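Local coordinates for protein 2-hydroxy-3-oxopropionate reductase (Polaromonas sp. JS666, PDB 4DLL) that probably catalyses the NAD(P)-dependent reduction of 2-hydroxy-3-oxopropionate (tartronate semialdehyde) to glycerate, as a member of the beta-hydroxyacid dehydrogenase family, at residues 121-126 with 148-153; 117-122 with 174-179. One frame throughout, in Å; residues are numbered along the deposited sequence.

Overall arrangement
Both contacts spring from strand 119-122, showing how one short strand serves a sheet neighbour and a covering helix. Contact 1 joins its C-terminal end to the parallel strand 144-151, its centre about 4 Å from the centre of the chain; contact 2 sets the L119 and L121 side chains against helix 170-183, its centre about 17 Å from the chain's. The contact centres lie 14 Å apart, linked by L121, whose side chain meets T148 in one and the helix in the other. Contact 1 is probably nearer the active site: the TPVSGG sequence of 148-153 resembles the family's substrate-binding signature and lies against helix 194-222, whereas contact 2 belongs to the body of the nucleotide-binding domain.

Contact 1 of 2, residues 121-126 with 148-153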
ATOM      1  N   LEU A 121       0.700 -14.213 -26.492  1.00 32.09           N
ATOM      2  CA  LEU A 121       0.550 -13.671 -25.144  1.00 33.57           C
ATOM      3  C   LEU A 121       1.561 -12.572 -25.004  1.00 33.72           C
ATOM      4  O   LEU A 121       2.763 -12.857 -25.008  1.00 34.90           O
ATOM      5  CB  LEU A 121       0.820 -14.757 -24.086  1.00 32.06           C
ATOM      6  CG  LEU A 121      -0.409 -15.446 -23.462  1.00 35.79           C
ATOM      7  CD1 LEU A 121      -1.429 -15.882 -24.463  1.00 38.59           C
ATOM      8  CD2 LEU A 121      -0.036 -16.618 -22.585  1.00 35.00           C
ATOM      9  N   ASP A 122       1.096 -11.328 -24.896  1.00 35.02           N
ATOM     10  CA  ASP A 122       2.006 -10.230 -24.616  1.00 36.81           C
ATOM     11  C   ASP A 122       2.063  -9.880 -23.145  1.00 36.80           C
ATOM     12  O   ASP A 122       1.086  -9.425 -22.555  1.00 35.12           O
ATOM     13  CB  ASP A 122       1.764  -8.988 -25.478  1.00 37.10           C
ATOM     14  CG  ASP A 122       3.034  -8.121 -25.571  1.00 43.58           C
ATOM     15  OD1 ASP A 122       3.901  -8.233 -24.641  1.00 46.64           O
ATOM     16  OD2 ASP A 122       3.203  -7.368 -26.575  1.00 48.93           O
HETATM   17  N   MSE A 123       3.231 -10.167 -22.576  1.00 39.39           N
HETATM   18  CA  MSE A 123       3.587  -9.866 -21.194  1.00 42.12           C
HETATM   19  C   MSE A 123       4.419  -8.624 -21.117  1.00 43.05           C
HETATM   20  O   MSE A 123       4.486  -8.027 -20.074  1.00 45.75           O
HETATM   21  CB  MSE A 123       4.415 -10.981 -20.594  1.00 41.41           C
HETATM   22  CG  MSE A 123       3.671 -12.259 -20.560  1.00 43.81           C
HETATM   23 SE   MSE A 123       4.469 -13.430 -19.221  1.00 51.40          SE
HETATM   24  CE  MSE A 123       2.628 -14.184 -18.550  1.00 28.78           C
ATOM     25  N   ALA A 124       5.080  -8.238 -22.190  1.00 45.52           N
ATOM     26  CA  ALA A 124       5.788  -6.928 -22.212  1.00 47.31           C
ATOM     27  C   ALA A 124       4.912  -5.759 -21.626  1.00 48.19           C
ATOM     28  O   ALA A 124       3.678  -5.810 -21.658  1.00 48.85           O
ATOM     29  CB  ALA A 124       6.200  -6.630 -23.606  1.00 47.07           C
ATOM     30  N   SER A 125       5.522  -4.737 -21.031  1.00 49.65           N
ATOM     31  CA  SER A 125       4.744  -3.528 -20.687  1.00 50.04           C
ATOM     32  C   SER A 125       4.652  -2.667 -21.969  1.00 49.74           C
ATOM     33  O   SER A 125       5.664  -2.359 -22.619  1.00 50.73           O
ATOM     34  CB  SER A 125       5.316  -2.752 -19.453  1.00 51.48           C
ATOM     35  OG  SER A 125       4.787  -3.233 -18.195  1.00 49.69           O
ATOM     36  N   ILE A 126       3.422  -2.329 -22.343  1.00 48.37           N
ATOM     37  CA  ILE A 126       3.090  -1.870 -23.702  1.00 46.52           C
ATOM     38  C   ILE A 126       1.780  -1.124 -23.515  1.00 44.48           C
ATOM     39  O   ILE A 126       1.015  -1.489 -22.615  1.00 44.21           O
ATOM     40  CB  ILE A 126       2.999  -3.119 -24.664  1.00 47.18           C
ATOM     41  CG1 ILE A 126       4.250  -3.203 -25.520  1.00 47.72           C
ATOM     42  CG2 ILE A 126       1.798  -3.116 -25.605  1.00 46.21           C
ATOM     43  CD1 ILE A 126       4.079  -4.110 -26.718  1.00 50.36           C
ATOM     44  N   THR A 148      -1.282 -10.005 -21.260  1.00 28.59           N
ATOM     45  CA  THR A 148      -1.235 -10.686 -19.990  1.00 28.44           C
ATOM     46  C   THR A 148      -0.031 -10.276 -19.131  1.00 26.98           C
ATOM     47  O   THR A 148       0.848 -11.113 -18.813  1.00 27.57           O
ATOM     48  CB  THR A 148      -1.335 -12.256 -20.156  1.00 29.15           C
ATOM     49  OG1 THR A 148      -0.124 -12.797 -20.670  1.00 31.37           O
ATOM     50  CG2 THR A 148      -2.478 -12.636 -21.102  1.00 29.88           C
ATOM     51  N   PRO A 149       0.041  -8.976 -18.765  1.00 25.35           N
ATOM     52  CA  PRO A 149       1.096  -8.546 -17.792  1.00 23.75           C
ATOM     53  C   PRO A 149       0.954  -9.121 -16.415  1.00 23.53           C
ATOM     54  O   PRO A 149      -0.159  -9.561 -16.013  1.00 23.33           O
ATOM     55  CB  PRO A 149       0.917  -7.038 -17.717  1.00 23.91           C
ATOM     56  CG  PRO A 149      -0.470  -6.820 -18.174  1.00 24.69           C
ATOM     57  CD  PRO A 149      -0.775  -7.847 -19.200  1.00 23.07           C
ATOM     58  N   VAL A 150       2.071  -9.109 -15.704  1.00 22.66           N
ATOM     59  CA  VAL A 150       2.207  -9.711 -14.376  1.00 25.68           C
ATOM     60  C   VAL A 150       2.628  -8.711 -13.308  1.00 26.24           C
ATOM     61  O   VAL A 150       3.237  -7.666 -13.608  1.00 27.30           O
ATOM     62  CB  VAL A 150       3.149 -10.952 -14.372  1.00 25.27           C
ATOM     63  CG1 VAL A 150       2.758 -11.920 -15.549  1.00 23.12           C
ATOM     64  CG2 VAL A 150       4.646 -10.542 -14.444  1.00 26.61           C
ATOM     65  N   SER A 151       2.215  -8.961 -12.078  1.00 26.61           N
ATOM     66  CA  SER A 151       2.883  -8.343 -10.935  1.00 26.82           C
ATOM     67  C   SER A 151       3.377  -9.467  -9.994  1.00 28.76           C
ATOM     68  O   SER A 151       2.860 -10.600 -10.042  1.00 29.34           O
ATOM     69  CB  SER A 151       1.949  -7.349 -10.238  1.00 25.84           C
ATOM     70  OG  SER A 151       2.626  -6.644  -9.174  1.00 22.59           O
ATOM     71  N   GLY A 152       4.396  -9.184  -9.184  1.00 30.25           N
ATOM     72  CA  GLY A 152       4.896 -10.170  -8.241  1.00 32.67           C
ATOM     73  C   GLY A 152       6.382 -10.425  -8.110  1.00 34.91           C
ATOM     74  O   GLY A 152       6.796 -11.106  -7.142  1.00 35.91           O
ATOM     75  N   GLY A 153       7.199  -9.867  -9.018  1.00 36.19           N
ATOM     76  CA  GLY A 153       8.673  -9.933  -8.875  1.00 38.43           C
ATOM     77  C   GLY A 153       9.320 -11.325  -8.911  1.00 40.50           C
ATOM     78  O   GLY A 153       8.734 -12.313  -9.426  1.00 42.49           O
TER
HETATM   79  O   HOH W   1       4.284  -7.809 -17.116  1.00 25.99           O
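M123, modelled as selenomethionine, reaches across to T148 and touches it at two points. M123 CG approaches the carbonyl, 3.5 Å from T148 O, and a modest bend at chi3 (141°) keeps the terminal methyl alongside T148, M123 CE lying 3.7 Å from T148 OG1. The same methyl also meets V150, where M123 CE and V150 CG1 are 3.8 Å apart, so it bridges two residues of the opposite segment. L121 slants over T148, L121 CG 3.9 Å from T148 OG1. That hydroxyl, set between its own backbone N and carbonyl carbon, is thus pressed between hydrocarbon groups; it is buried and has no hydrogen-bonding partner in the model.

The backbone supplies the polar grip. T148 N donates to D122 O over 2.8 Å, nearly straight at 163°, with the donor tilted 34° from the carbonyl plane. This is the join between parallel strands 119-122 and 144-151, the two arms of a beta-alpha-beta unit whose crossover is helix 128-140, in a Rossmann-type domain. Beyond D122 the chain has left its strand, and a water bridges the two segments, donating to M123 O at 3.0 Å and accepting from V150 N at 2.9 Å. On the 121-126 side, D122 OD1 takes a weak bond from A124 N. V150 O is bonded by K199 NZ, while S151 OG bonds F238 N of the second subunit, placing this segment, whose sequence resembles the family's substrate-binding signature, between helix 194-222 and the dimer partner.

Contact 2 of 2, residues 117-122 with 174-179; sequences GSLFLD and ERSLPL
Strand 119-122 runs beneath helix 174-179 at a signed crossing angle of -62°, their axes approaching to 10.3 Å and L119 facing S176 with CA atoms 8.1 Å apart. S176 points its OG at the strand, between two leucines, 3.4 Å from L119 CD2 and 3.6 Å from L121 CD1. With CB-OG turned anti to the carbonyl carbon (chi1 -76°), the same hydroxyl bonds D172 O in the preceding turn, so its polar need is met within the helix although methyl groups press on it. One turn along, L179 meets the other branch of L121, L179 CD2 to L121 CD2 at 3.9 Å, the two side chains running antiparallel alongside each other. On the other side of S176, toward the start of the strand, R175 extends from CG to NE across L119 at about a right angle, its CD 4.2 Å from L119 CD1, and so lays aliphatic chain over the strand's outer end. Helix 170-183 thereby packs on one face of the central sheet, where S176 also touches L146 of strand 144-151; F120, on the opposite face, turns to L105 of helix 98-107, and strand 90-93 flanks 119-122 on its other edge.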
ATOM      1  N   GLY A 117      -4.733 -20.836 -35.576  1.00 42.38           N
ATOM      2  CA  GLY A 117      -5.149 -21.300 -34.229  1.00 40.63           C
ATOM      3  C   GLY A 117      -4.201 -20.954 -33.067  1.00 38.72           C
ATOM      4  O   GLY A 117      -4.530 -21.160 -31.914  1.00 38.67           O
ATOM      5  N   SER A 118      -3.024 -20.435 -33.360  1.00 36.96           N
ATOM      6  CA  SER A 118      -2.050 -20.215 -32.328  1.00 36.46           C
ATOM      7  C   SER A 118      -2.440 -18.944 -31.550  1.00 36.16           C
ATOM      8  O   SER A 118      -3.204 -18.107 -32.046  1.00 36.71           O
ATOM      9  CB  SER A 118      -0.640 -20.076 -32.952  1.00 35.56           C
ATOM     10  OG  SER A 118      -0.591 -18.947 -33.831  1.00 33.60           O
ATOM     11  N   LEU A 119      -1.846 -18.770 -30.386  1.00 35.29           N
ATOM     12  CA  LEU A 119      -2.118 -17.628 -29.535  1.00 35.40           C
ATOM     13  C   LEU A 119      -0.823 -16.875 -29.240  1.00 33.93           C
ATOM     14  O   LEU A 119       0.206 -17.499 -29.035  1.00 32.96           O
ATOM     15  CB  LEU A 119      -2.703 -18.092 -28.185  1.00 35.74           C
ATOM     16  CG  LEU A 119      -4.221 -17.988 -28.017  1.00 40.07           C
ATOM     17  CD1 LEU A 119      -4.933 -19.137 -28.795  1.00 43.85           C
ATOM     18  CD2 LEU A 119      -4.648 -17.949 -26.558  1.00 39.38           C
ATOM     19  N   PHE A 120      -0.922 -15.546 -29.180  1.00 32.14           N
ATOM     20  CA  PHE A 120       0.166 -14.695 -28.811  1.00 31.56           C
ATOM     21  C   PHE A 120      -0.156 -14.010 -27.490  1.00 31.91           C
ATOM     22  O   PHE A 120      -1.146 -13.348 -27.390  1.00 32.66           O
ATOM     23  CB  PHE A 120       0.416 -13.675 -29.905  1.00 31.19           C
ATOM     24  CG  PHE A 120       1.529 -12.698 -29.615  1.00 30.23           C
ATOM     25  CD1 PHE A 120       1.258 -11.489 -28.978  1.00 31.94           C
ATOM     26  CD2 PHE A 120       2.812 -12.936 -30.066  1.00 33.54           C
ATOM     27  CE1 PHE A 120       2.261 -10.519 -28.729  1.00 28.47           C
ATOM     28  CE2 PHE A 120       3.846 -11.994 -29.834  1.00 35.35           C
ATOM     29  CZ  PHE A 120       3.562 -10.773 -29.155  1.00 31.54           C
ATOM     30  N   LEU A 121       0.700 -14.213 -26.492  1.00 32.09           N
ATOM     31  CA  LEU A 121       0.550 -13.671 -25.144  1.00 33.57           C
ATOM     32  C   LEU A 121       1.561 -12.572 -25.004  1.00 33.72           C
ATOM     33  O   LEU A 121       2.763 -12.857 -25.008  1.00 34.90           O
ATOM     34  CB  LEU A 121       0.820 -14.757 -24.086  1.00 32.06           C
ATOM     35  CG  LEU A 121      -0.409 -15.446 -23.462  1.00 35.79           C
ATOM     36  CD1 LEU A 121      -1.429 -15.882 -24.463  1.00 38.59           C
ATOM     37  CD2 LEU A 121      -0.036 -16.618 -22.585  1.00 35.00           C
ATOM     38  N   ASP A 122       1.096 -11.328 -24.896  1.00 35.02           N
ATOM     39  CA  ASP A 122       2.006 -10.230 -24.616  1.00 36.81           C
ATOM     40  C   ASP A 122       2.063  -9.880 -23.145  1.00 36.80           C
ATOM     41  O   ASP A 122       1.086  -9.425 -22.555  1.00 35.12           O
ATOM     42  CB  ASP A 122       1.764  -8.988 -25.478  1.00 37.10           C
ATOM     43  CG  ASP A 122       3.034  -8.121 -25.571  1.00 43.58           C
ATOM     44  OD1 ASP A 122       3.901  -8.233 -24.641  1.00 46.64           O
ATOM     45  OD2 ASP A 122       3.203  -7.368 -26.575  1.00 48.93           O
ATOM     46  N   GLU A 174      -9.647 -18.627 -21.888  1.00 30.88           N
ATOM     47  CA  GLU A 174      -9.717 -20.032 -21.440  1.00 32.56           C
ATOM     48  C   GLU A 174      -8.671 -20.898 -22.140  1.00 31.11           C
ATOM     49  O   GLU A 174      -8.004 -21.711 -21.529  1.00 30.69           O
ATOM     50  CB  GLU A 174     -11.123 -20.608 -21.605  1.00 32.78           C
ATOM     51  CG  GLU A 174     -12.105 -19.860 -20.757  1.00 39.36           C
ATOM     52  CD  GLU A 174     -11.880 -20.153 -19.291  1.00 47.00           C
ATOM     53  OE1 GLU A 174     -11.798 -21.365 -18.968  1.00 51.14           O
ATOM     54  OE2 GLU A 174     -11.774 -19.193 -18.461  1.00 48.40           O
ATOM     55  N   ARG A 175      -8.495 -20.716 -23.429  1.00 31.23           N
ATOM     56  CA  ARG A 175      -7.417 -21.442 -24.070  1.00 32.90           C
ATOM     57  C   ARG A 175      -6.087 -21.254 -23.341  1.00 32.37           C
ATOM     58  O   ARG A 175      -5.282 -22.192 -23.263  1.00 33.68           O
ATOM     59  CB  ARG A 175      -7.302 -21.077 -25.540  1.00 33.72           C
ATOM     60  CG  ARG A 175      -8.345 -21.763 -26.373  1.00 38.67           C
ATOM     61  CD  ARG A 175      -8.307 -21.403 -27.854  1.00 45.63           C
ATOM     62  NE  ARG A 175      -8.893 -22.527 -28.590  1.00 56.15           N
ATOM     63  CZ  ARG A 175      -8.190 -23.515 -29.164  1.00 60.07           C
ATOM     64  NH1 ARG A 175      -6.856 -23.498 -29.120  1.00 62.15           N
ATOM     65  NH2 ARG A 175      -8.814 -24.514 -29.802  1.00 60.51           N
ATOM     66  N   SER A 176      -5.899 -20.083 -22.740  1.00 30.62           N
ATOM     67  CA  SER A 176      -4.636 -19.695 -22.143  1.00 30.74           C
ATOM     68  C   SER A 176      -4.432 -20.191 -20.784  1.00 29.30           C
ATOM     69  O   SER A 176      -3.299 -20.144 -20.282  1.00 28.38           O
ATOM     70  CB  SER A 176      -4.611 -18.167 -21.968  1.00 31.29           C
ATOM     71  OG  SER A 176      -4.375 -17.587 -23.218  1.00 38.27           O
ATOM     72  N   LEU A 177      -5.548 -20.477 -20.116  1.00 28.45           N
ATOM     73  CA  LEU A 177      -5.531 -20.465 -18.685  1.00 28.39           C
ATOM     74  C   LEU A 177      -4.583 -21.529 -18.129  1.00 28.86           C
ATOM     75  O   LEU A 177      -3.836 -21.228 -17.176  1.00 27.92           O
ATOM     76  CB  LEU A 177      -6.968 -20.537 -18.080  1.00 29.12           C
ATOM     77  CG  LEU A 177      -7.147 -20.335 -16.555  1.00 28.62           C
ATOM     78  CD1 LEU A 177      -6.482 -19.070 -16.051  1.00 24.21           C
ATOM     79  CD2 LEU A 177      -8.647 -20.332 -16.069  1.00 22.25           C
ATOM     80  N   PRO A 178      -4.574 -22.765 -18.731  1.00 29.03           N
ATOM     81  CA  PRO A 178      -3.659 -23.781 -18.195  1.00 28.17           C
ATOM     82  C   PRO A 178      -2.201 -23.290 -18.243  1.00 27.78           C
ATOM     83  O   PRO A 178      -1.426 -23.544 -17.302  1.00 27.00           O
ATOM     84  CB  PRO A 178      -3.876 -25.000 -19.129  1.00 28.52           C
ATOM     85  CG  PRO A 178      -5.310 -24.883 -19.531  1.00 30.02           C
ATOM     86  CD  PRO A 178      -5.465 -23.336 -19.753  1.00 29.25           C
ATOM     87  N   LEU A 179      -1.799 -22.598 -19.323  1.00 27.28           N
ATOM     88  CA  LEU A 179      -0.399 -22.097 -19.335  1.00 25.70           C
ATOM     89  C   LEU A 179      -0.252 -21.037 -18.262  1.00 26.72           C
ATOM     90  O   LEU A 179       0.756 -21.027 -17.513  1.00 26.35           O
ATOM     91  CB  LEU A 179      -0.005 -21.530 -20.673  1.00 26.08           C
ATOM     92  CG  LEU A 179       1.428 -20.999 -20.517  1.00 25.34           C
ATOM     93  CD1 LEU A 179       2.353 -22.182 -20.570  1.00 21.81           C
ATOM     94  CD2 LEU A 179       1.758 -19.963 -21.552  1.00 29.91           C
TER